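Local coordinates for protein phosphoglycerol transferase GacH (Streptococcus pyogenes MGAS5005, PDB 6DGM) that probably transfers glycerol phosphate onto streptococcal rhamnose polysaccharides, its catalytic part here, of the alkaline phosphatase clan, carrying manganese, calcium and sn-glycerol-1-phosphate, at residues A331-V336 and N356-I361; S99-N104 and N310-T315. All blocks are in the same frame, centred on the assembly; numbering follows the deposited sequence.

Contact 1 (A331-V336 and N356-I361); sequences ALLTEV and NDLKNI
Leu-332 reaches into the flank of helix 349-365 with both methyl branches, each finding a different partner. Leu-332 CD1 lies 3.8 Å from Asp-357 CB, the apolar root of an acidic side chain. Leu-332 CD2 sits 3.9 Å from Ile-361 CG1, where the two side chains run antiparallel alongside each other, and 4.1 Å from Leu-358 CA, so that one methyl bridges a turn of the facing helix. With CG anti to the backbone N (chi1 166°), the isobutyl group of Leu-332 extends across the gap.

Leu-358 answers from the other helix with a fork of its own. Leu-358 CD1 meets Leu-333 CD2 at 4.0 Å and Leu-358 CD2 meets Val-336 CG2 at 4.1 Å; in both pairs the side chains lie roughly perpendicular. No hydrogen bond joins the segments: this is apolar helix-helix packing, in which the segment axes approach to 10.4 Å and run in roughly opposite senses (136° between directions). It ties together two successive helices in the C-terminal part of the chain, away from the metal and glycerol phosphate sites.

Polar groups behind the apolar contact are satisfied within helix 349-365 and by Tyr-21 and Asn-8. Asp-357 uses OD2 to bond the hydroxyl of Tyr-21 on helix 11-29, and the same tyrosine touches Leu-332. Asn-360 ND2 donates to Asn-356 O at 3.0 Å from above the carbonyl plane, while Asn-360 N reaches that oxygen from the opposite face; Asn-8 binds both asparagine side chains.

Contact 2 (S99-N104 and N310-T315); sequences SLPFYN and NSSDFT
The Tyr-103 ring is met obliquely by Asn-310, whose amide plane is turned 45° from it. Pro-101 CB lies on one face of the Tyr-103 ring, 3.4 Å above the plane and over its centre. At the ring's edge, in plane, a water beside Tyr-103 OH gives a weak, long bond to Asp-313 OD1. Phe-314 has Ser-311 CA and Asn-310 O over one face, both offset toward the rim.

Ser-312 OG, between its backbone N and carbonyl carbon (chi1 55°), stands 3.6 Å from Pro-101 CB, and Ser-312 CB 3.7 Å from Ser-99 O. Ser-99 CA makes a CA-H...O contact of 3.3 Å with Ser-312 O. Ser-99 has left the helix with positive phi (70°), and its OG meets three waters: one accepts from Thr-315 N, another donates to Ser-312 O, and the third reaches Thr-315 OG1, also bonded to Tyr-43. Asn-310 N donates to Asp-313 OD2, a partner of Ser-341 OG too, while Asp-313 N donates to Asn-310 O, closing the 310-313 turn.

Strand 308-310, outermost in the central mixed sheet of this alkaline phosphatase-like domain, thus meets the exit of helix 89-98; Gln-362 of helix 349-365 bonds Pro-101 O, and Tyr-330 of helix 328-339 packs on Thr-315.

Both contacts are buried, but contact 2 lies about 9 Å from the centre of the chain and contact 1 about 18 Å. Contact 1 pairs two regular helices through methyl groups, whereas contact 2 joins a loop to a helix entrance through backbone atoms, hydroxyls and bridging waters. They share no segment, yet they touch, their centres about 11 Å apart: Leu-333 CD1 packs on Ser-99 CB at 3.4 Å, and Leu-358 CD2 on Pro-101 CG at 3.7 Å. The 99-104 loop therefore lies against both helices of contact 1. Along the chain the two are in series, and helix 314-321 is followed by helix 328-339.

Contact 1 (A331-V336 and N356-I361)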
ATOM      1  N   ALA A 331      -0.155  11.379  13.957  1.00 22.01           N
ATOM      2  CA  ALA A 331       0.345  12.746  13.849  1.00 21.98           C
ATOM      3  C   ALA A 331       1.817  12.750  13.431  1.00 22.06           C
ATOM      4  O   ALA A 331       2.215  13.483  12.518  1.00 22.44           O
ATOM      5  CB  ALA A 331       0.158  13.492  15.178  1.00 22.02           C
ATOM      6  N   LEU A 332       2.643  11.940  14.093  1.00 21.90           N
ATOM      7  CA  LEU A 332       4.028  11.769  13.658  1.00 21.19           C
ATOM      8  C   LEU A 332       4.090  11.323  12.203  1.00 20.35           C
ATOM      9  O   LEU A 332       4.864  11.863  11.406  1.00 21.01           O
ATOM     10  CB  LEU A 332       4.732  10.750  14.548  1.00 21.44           C
ATOM     11  CG  LEU A 332       6.072  10.182  14.069  1.00 22.87           C
ATOM     12  CD1 LEU A 332       7.104  11.267  13.884  1.00 21.55           C
ATOM     13  CD2 LEU A 332       6.549   9.144  15.063  1.00 25.91           C
ATOM     14  N   LEU A 333       3.276  10.333  11.840  1.00 19.17           N
ATOM     15  CA  LEU A 333       3.311   9.825  10.471  1.00 19.70           C
ATOM     16  C   LEU A 333       2.796  10.858   9.475  1.00 19.42           C
ATOM     17  O   LEU A 333       3.186  10.826   8.305  1.00 19.44           O
ATOM     18  CB  LEU A 333       2.543   8.510  10.374  1.00 21.21           C
ATOM     19  CG  LEU A 333       3.175   7.369  11.178  1.00 23.57           C
ATOM     20  CD1 LEU A 333       2.217   6.211  11.328  1.00 24.24           C
ATOM     21  CD2 LEU A 333       4.461   6.917  10.505  1.00 23.81           C
ATOM     22  N   THR A 334       1.935  11.781   9.917  1.00 19.80           N
ATOM     23  CA  THR A 334       1.538  12.892   9.053  1.00 21.11           C
ATOM     24  C   THR A 334       2.698  13.851   8.830  1.00 21.24           C
ATOM     25  O   THR A 334       2.899  14.332   7.706  1.00 22.12           O
ATOM     26  CB  THR A 334       0.335  13.613   9.658  1.00 22.97           C
ATOM     27  OG1 THR A 334      -0.746  12.680   9.765  1.00 22.86           O
ATOM     28  CG2 THR A 334      -0.111  14.779   8.785  1.00 24.62           C
ATOM     29  N   GLU A 335       3.478  14.125   9.883  1.00 21.45           N
ATOM     30  CA  GLU A 335       4.700  14.915   9.725  1.00 22.60           C
ATOM     31  C   GLU A 335       5.677  14.236   8.769  1.00 21.95           C
ATOM     32  O   GLU A 335       6.309  14.900   7.940  1.00 23.22           O
ATOM     33  CB  GLU A 335       5.352  15.141  11.086  1.00 24.88           C
ATOM     34  CG  GLU A 335       4.598  16.133  11.942  1.00 28.26           C
ATOM     35  CD  GLU A 335       4.822  17.564  11.481  1.00 33.96           C
ATOM     36  OE1 GLU A 335       5.892  18.130  11.788  1.00 36.50           O
ATOM     37  OE2 GLU A 335       3.931  18.110  10.800  1.00 35.48           O
ATOM     38  N   VAL A 336       5.817  12.911   8.864  1.00 20.79           N
ATOM     39  CA  VAL A 336       6.658  12.185   7.911  1.00 20.31           C
ATOM     40  C   VAL A 336       6.129  12.361   6.494  1.00 20.36           C
ATOM     41  O   VAL A 336       6.873  12.729   5.576  1.00 21.03           O
ATOM     42  CB  VAL A 336       6.776  10.700   8.298  1.00 19.89           C
ATOM     43  CG1 VAL A 336       7.535   9.914   7.225  1.00 19.83           C
ATOM     44  CG2 VAL A 336       7.451  10.562   9.672  1.00 19.86           C
ATOM     45  N   ASN A 356      14.394  11.000  13.070  1.00 19.76           N
ATOM     46  CA  ASN A 356      14.882  10.547  14.364  1.00 21.62           C
ATOM     47  C   ASN A 356      13.716  10.233  15.290  1.00 22.47           C
ATOM     48  O   ASN A 356      13.751   9.239  16.024  1.00 23.48           O
ATOM     49  CB  ASN A 356      15.832  11.554  14.991  1.00 23.67           C
ATOM     50  CG  ASN A 356      16.336  11.089  16.334  1.00 25.34           C
ATOM     51  OD1 ASN A 356      15.801  11.473  17.362  1.00 27.95           O
ATOM     52  ND2 ASN A 356      17.362  10.246  16.327  1.00 24.62           N
ATOM     53  N   ASP A 357      12.672  11.072  15.272  1.00 22.83           N
ATOM     54  CA  ASP A 357      11.461  10.746  16.018  1.00 22.18           C
ATOM     55  C   ASP A 357      10.920   9.389  15.578  1.00 21.31           C
ATOM     56  O   ASP A 357      10.619   8.519  16.405  1.00 21.99           O
ATOM     57  CB  ASP A 357      10.378  11.805  15.788  1.00 22.52           C
ATOM     58  CG  ASP A 357      10.707  13.151  16.404  1.00 25.12           C
ATOM     59  OD1 ASP A 357      11.555  13.221  17.313  1.00 26.62           O
ATOM     60  OD2 ASP A 357      10.100  14.152  15.968  1.00 26.70           O
ATOM     61  N   LEU A 358      10.778   9.200  14.260  1.00 19.17           N
ATOM     62  CA  LEU A 358      10.227   7.953  13.735  1.00 17.97           C
ATOM     63  C   LEU A 358      11.098   6.754  14.074  1.00 18.23           C
ATOM     64  O   LEU A 358      10.579   5.708  14.481  1.00 18.93           O
ATOM     65  CB  LEU A 358      10.022   8.080  12.226  1.00 18.02           C
ATOM     66  CG  LEU A 358       9.503   6.820  11.544  1.00 19.48           C
ATOM     67  CD1 LEU A 358       8.147   6.428  12.089  1.00 21.31           C
ATOM     68  CD2 LEU A 358       9.434   7.008  10.029  1.00 19.16           C
ATOM     69  N   LYS A 359      12.423   6.878  13.912  1.00 18.67           N
ATOM     70  CA  LYS A 359      13.301   5.735  14.151  1.00 18.68           C
ATOM     71  C   LYS A 359      13.232   5.276  15.604  1.00 19.47           C
ATOM     72  O   LYS A 359      13.262   4.074  15.887  1.00 19.01           O
ATOM     73  CB  LYS A 359      14.738   6.081  13.767  1.00 19.11           C
ATOM     74  CG  LYS A 359      14.977   6.201  12.267  1.00 19.86           C
ATOM     75  CD  LYS A 359      16.330   6.798  11.929  1.00 24.43           C
ATOM     76  CE  LYS A 359      16.492   6.908  10.423  1.00 31.52           C
ATOM     77  NZ  LYS A 359      17.745   7.583  10.022  1.00 38.55           N
ATOM     78  N   ASN A 360      13.134   6.216  16.543  1.00 20.41           N
ATOM     79  CA  ASN A 360      13.019   5.827  17.946  1.00 20.11           C
ATOM     80  C   ASN A 360      11.731   5.053  18.201  1.00 19.62           C
ATOM     81  O   ASN A 360      11.740   4.037  18.912  1.00 19.18           O
ATOM     82  CB  ASN A 360      13.147   7.044  18.856  1.00 20.48           C
ATOM     83  CG  ASN A 360      14.592   7.372  19.177  1.00 22.88           C
ATOM     84  OD1 ASN A 360      15.262   6.615  19.878  1.00 24.16           O
ATOM     85  ND2 ASN A 360      15.094   8.479  18.640  1.00 24.39           N
ATOM     86  N   ILE A 361      10.613   5.500  17.616  1.00 19.22           N
ATOM     87  CA  ILE A 361       9.348   4.775  17.753  1.00 19.06           C
ATOM     88  C   ILE A 361       9.449   3.403  17.098  1.00 17.88           C
ATOM     89  O   ILE A 361       9.028   2.380  17.658  1.00 17.67           O
ATOM     90  CB  ILE A 361       8.201   5.602  17.140  1.00 20.74           C
ATOM     91  CG1 ILE A 361       8.007   6.916  17.909  1.00 21.88           C
ATOM     92  CG2 ILE A 361       6.901   4.770  17.073  1.00 21.76           C
ATOM     93  CD1 ILE A 361       7.648   6.754  19.387  1.00 23.20           C
TER

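Contact 2 (S99-N104 and N310-T315)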
ATOM      1  N   SER A  99       2.809   1.285   8.668  1.00 16.04           N
ATOM      2  CA  SER A  99       3.396   2.592   8.390  1.00 15.84           C
ATOM      3  C   SER A  99       4.850   2.705   8.835  1.00 15.90           C
ATOM      4  O   SER A  99       5.382   3.807   8.933  1.00 16.80           O
ATOM      5  CB  SER A  99       2.571   3.744   8.981  1.00 17.33           C
ATOM      6  OG  SER A  99       1.234   3.730   8.496  1.00 18.21           O
ATOM      7  N   LEU A 100       5.510   1.595   9.126  1.00 15.76           N
ATOM      8  CA  LEU A 100       6.927   1.629   9.471  1.00 16.58           C
ATOM      9  C   LEU A 100       7.756   1.426   8.201  1.00 16.74           C
ATOM     10  O   LEU A 100       7.615   0.379   7.548  1.00 17.05           O
ATOM     11  CB  LEU A 100       7.238   0.529  10.475  1.00 17.01           C
ATOM     12  CG  LEU A 100       6.504   0.646  11.821  1.00 17.33           C
ATOM     13  CD1 LEU A 100       6.763  -0.560  12.697  1.00 17.39           C
ATOM     14  CD2 LEU A 100       6.889   1.941  12.554  1.00 18.00           C
ATOM     15  N   PRO A 101       8.595   2.382   7.804  1.00 16.55           N
ATOM     16  CA  PRO A 101       9.282   2.240   6.510  1.00 16.38           C
ATOM     17  C   PRO A 101      10.393   1.203   6.517  1.00 15.15           C
ATOM     18  O   PRO A 101      11.233   1.133   7.424  1.00 15.17           O
ATOM     19  CB  PRO A 101       9.837   3.640   6.225  1.00 20.20           C
ATOM     20  CG  PRO A 101       9.923   4.292   7.576  1.00 22.52           C
ATOM     21  CD  PRO A 101       8.829   3.707   8.412  1.00 20.01           C
ATOM     22  N   PHE A 102      10.425   0.430   5.433  1.00 14.88           N
ATOM     23  CA  PHE A 102      11.497  -0.535   5.208  1.00 15.36           C
ATOM     24  C   PHE A 102      12.855   0.144   5.200  1.00 16.09           C
ATOM     25  O   PHE A 102      13.842  -0.435   5.661  1.00 16.84           O
ATOM     26  CB  PHE A 102      11.226  -1.213   3.859  1.00 15.92           C
ATOM     27  CG  PHE A 102      11.943  -2.520   3.641  1.00 17.86           C
ATOM     28  CD1 PHE A 102      12.729  -3.107   4.614  1.00 19.69           C
ATOM     29  CD2 PHE A 102      11.779  -3.181   2.439  1.00 19.26           C
ATOM     30  CE1 PHE A 102      13.351  -4.325   4.383  1.00 22.01           C
ATOM     31  CE2 PHE A 102      12.398  -4.394   2.205  1.00 21.96           C
ATOM     32  CZ  PHE A 102      13.180  -4.964   3.173  1.00 22.72           C
ATOM     33  N   TYR A 103      12.927   1.376   4.697  1.00 17.14           N
ATOM     34  CA  TYR A 103      14.210   2.046   4.572  1.00 19.42           C
ATOM     35  C   TYR A 103      14.864   2.347   5.915  1.00 19.32           C
ATOM     36  O   TYR A 103      16.056   2.678   5.924  1.00 19.98           O
ATOM     37  CB  TYR A 103      14.101   3.317   3.716  1.00 22.20           C
ATOM     38  CG  TYR A 103      13.176   4.398   4.192  1.00 22.81           C
ATOM     39  CD1 TYR A 103      13.448   5.119   5.357  1.00 26.20           C
ATOM     40  CD2 TYR A 103      12.051   4.756   3.454  1.00 22.03           C
ATOM     41  CE1 TYR A 103      12.609   6.111   5.794  1.00 29.45           C
ATOM     42  CE2 TYR A 103      11.215   5.753   3.876  1.00 25.55           C
ATOM     43  CZ  TYR A 103      11.496   6.438   5.055  1.00 30.37           C
ATOM     44  OH  TYR A 103      10.661   7.438   5.504  1.00 34.95           O
ATOM     45  N   ASN A 104      14.132   2.231   7.024  1.00 17.05           N
ATOM     46  CA  ASN A 104      14.715   2.416   8.349  1.00 17.21           C
ATOM     47  C   ASN A 104      15.157   1.116   8.998  1.00 17.32           C
ATOM     48  O   ASN A 104      15.835   1.157  10.030  1.00 18.68           O
ATOM     49  CB  ASN A 104      13.753   3.145   9.280  1.00 17.49           C
ATOM     50  CG  ASN A 104      13.718   4.629   9.016  1.00 19.49           C
ATOM     51  OD1 ASN A 104      14.649   5.186   8.413  1.00 20.64           O
ATOM     52  ND2 ASN A 104      12.660   5.292   9.497  1.00 20.01           N
ATOM     53  N   ASN A 310       5.819   7.185  -0.128  1.00 16.78           N
ATOM     54  CA  ASN A 310       6.243   5.815   0.112  1.00 16.54           C
ATOM     55  C   ASN A 310       5.041   4.978   0.512  1.00 16.04           C
ATOM     56  O   ASN A 310       4.021   5.500   0.959  1.00 16.90           O
ATOM     57  CB  ASN A 310       7.229   5.821   1.282  1.00 18.87           C
ATOM     58  CG  ASN A 310       8.241   4.708   1.197  1.00 20.96           C
ATOM     59  OD1 ASN A 310       8.806   4.438   0.131  1.00 22.64           O
ATOM     60  ND2 ASN A 310       8.484   4.047   2.328  1.00 20.89           N
ATOM     61  N   SER A 311       5.181   3.653   0.378  1.00 15.90           N
ATOM     62  CA  SER A 311       4.098   2.761   0.792  1.00 16.26           C
ATOM     63  C   SER A 311       3.747   2.949   2.269  1.00 16.19           C
ATOM     64  O   SER A 311       2.582   2.813   2.662  1.00 16.12           O
ATOM     65  CB  SER A 311       4.471   1.299   0.523  1.00 16.73           C
ATOM     66  OG  SER A 311       5.639   0.866   1.228  1.00 17.28           O
ATOM     67  N   SER A 312       4.744   3.260   3.099  1.00 15.68           N
ATOM     68  CA  SER A 312       4.530   3.442   4.525  1.00 16.44           C
ATOM     69  C   SER A 312       3.715   4.685   4.847  1.00 17.04           C
ATOM     70  O   SER A 312       3.238   4.814   5.976  1.00 18.88           O
ATOM     71  CB  SER A 312       5.887   3.509   5.236  1.00 17.42           C
ATOM     72  OG  SER A 312       6.685   4.521   4.658  1.00 18.58           O
ATOM     73  N   ASP A 313       3.551   5.599   3.888  1.00 16.56           N
ATOM     74  CA  ASP A 313       2.834   6.842   4.085  1.00 16.90           C
ATOM     75  C   ASP A 313       1.331   6.724   3.853  1.00 16.78           C
ATOM     76  O   ASP A 313       0.615   7.696   4.085  1.00 17.37           O
ATOM     77  CB  ASP A 313       3.345   7.908   3.098  1.00 18.15           C
ATOM     78  CG  ASP A 313       4.753   8.382   3.386  1.00 18.89           C
ATOM     79  OD1 ASP A 313       5.125   8.521   4.574  1.00 19.44           O
ATOM     80  OD2 ASP A 313       5.488   8.620   2.396  1.00 19.16           O
ATOM     81  N   PHE A 314       0.841   5.574   3.362  1.00 15.73           N
ATOM     82  CA  PHE A 314      -0.542   5.525   2.905  1.00 16.26           C
ATOM     83  C   PHE A 314      -1.527   5.803   4.034  1.00 17.47           C
ATOM     84  O   PHE A 314      -2.525   6.495   3.820  1.00 18.13           O
ATOM     85  CB  PHE A 314      -0.867   4.187   2.253  1.00 16.39           C
ATOM     86  CG  PHE A 314      -0.321   4.033   0.848  1.00 19.30           C
ATOM     87  CD1 PHE A 314      -0.139   5.116   0.003  1.00 24.31           C
ATOM     88  CD2 PHE A 314       0.002   2.787   0.378  1.00 16.68           C
ATOM     89  CE1 PHE A 314       0.369   4.932  -1.287  1.00 23.89           C
ATOM     90  CE2 PHE A 314       0.506   2.600  -0.899  1.00 16.14           C
ATOM     91  CZ  PHE A 314       0.676   3.660  -1.731  1.00 19.05           C
ATOM     92  N   THR A 315      -1.283   5.269   5.235  1.00 16.92           N
ATOM     93  CA  THR A 315      -2.256   5.454   6.310  1.00 17.47           C
ATOM     94  C   THR A 315      -2.373   6.923   6.708  1.00 18.08           C
ATOM     95  O   THR A 315      -3.476   7.443   6.864  1.00 18.06           O
ATOM     96  CB  THR A 315      -1.933   4.579   7.518  1.00 18.26           C
ATOM     97  OG1 THR A 315      -1.894   3.219   7.106  1.00 17.53           O
ATOM     98  CG2 THR A 315      -3.029   4.716   8.607  1.00 19.97           C
TER
HETATM   99  O   HOH W   1       0.743   3.204   5.818  1.00 16.81           O
HETATM  100  O   HOH W   2       1.497   6.681   7.226  1.00 17.52           O
HETATM  101  O   HOH W   3      -0.765   2.184   9.540  1.00 18.54           O
HETATM  102  O   HOH W   4       8.461   7.522   4.292  1.00 25.59           O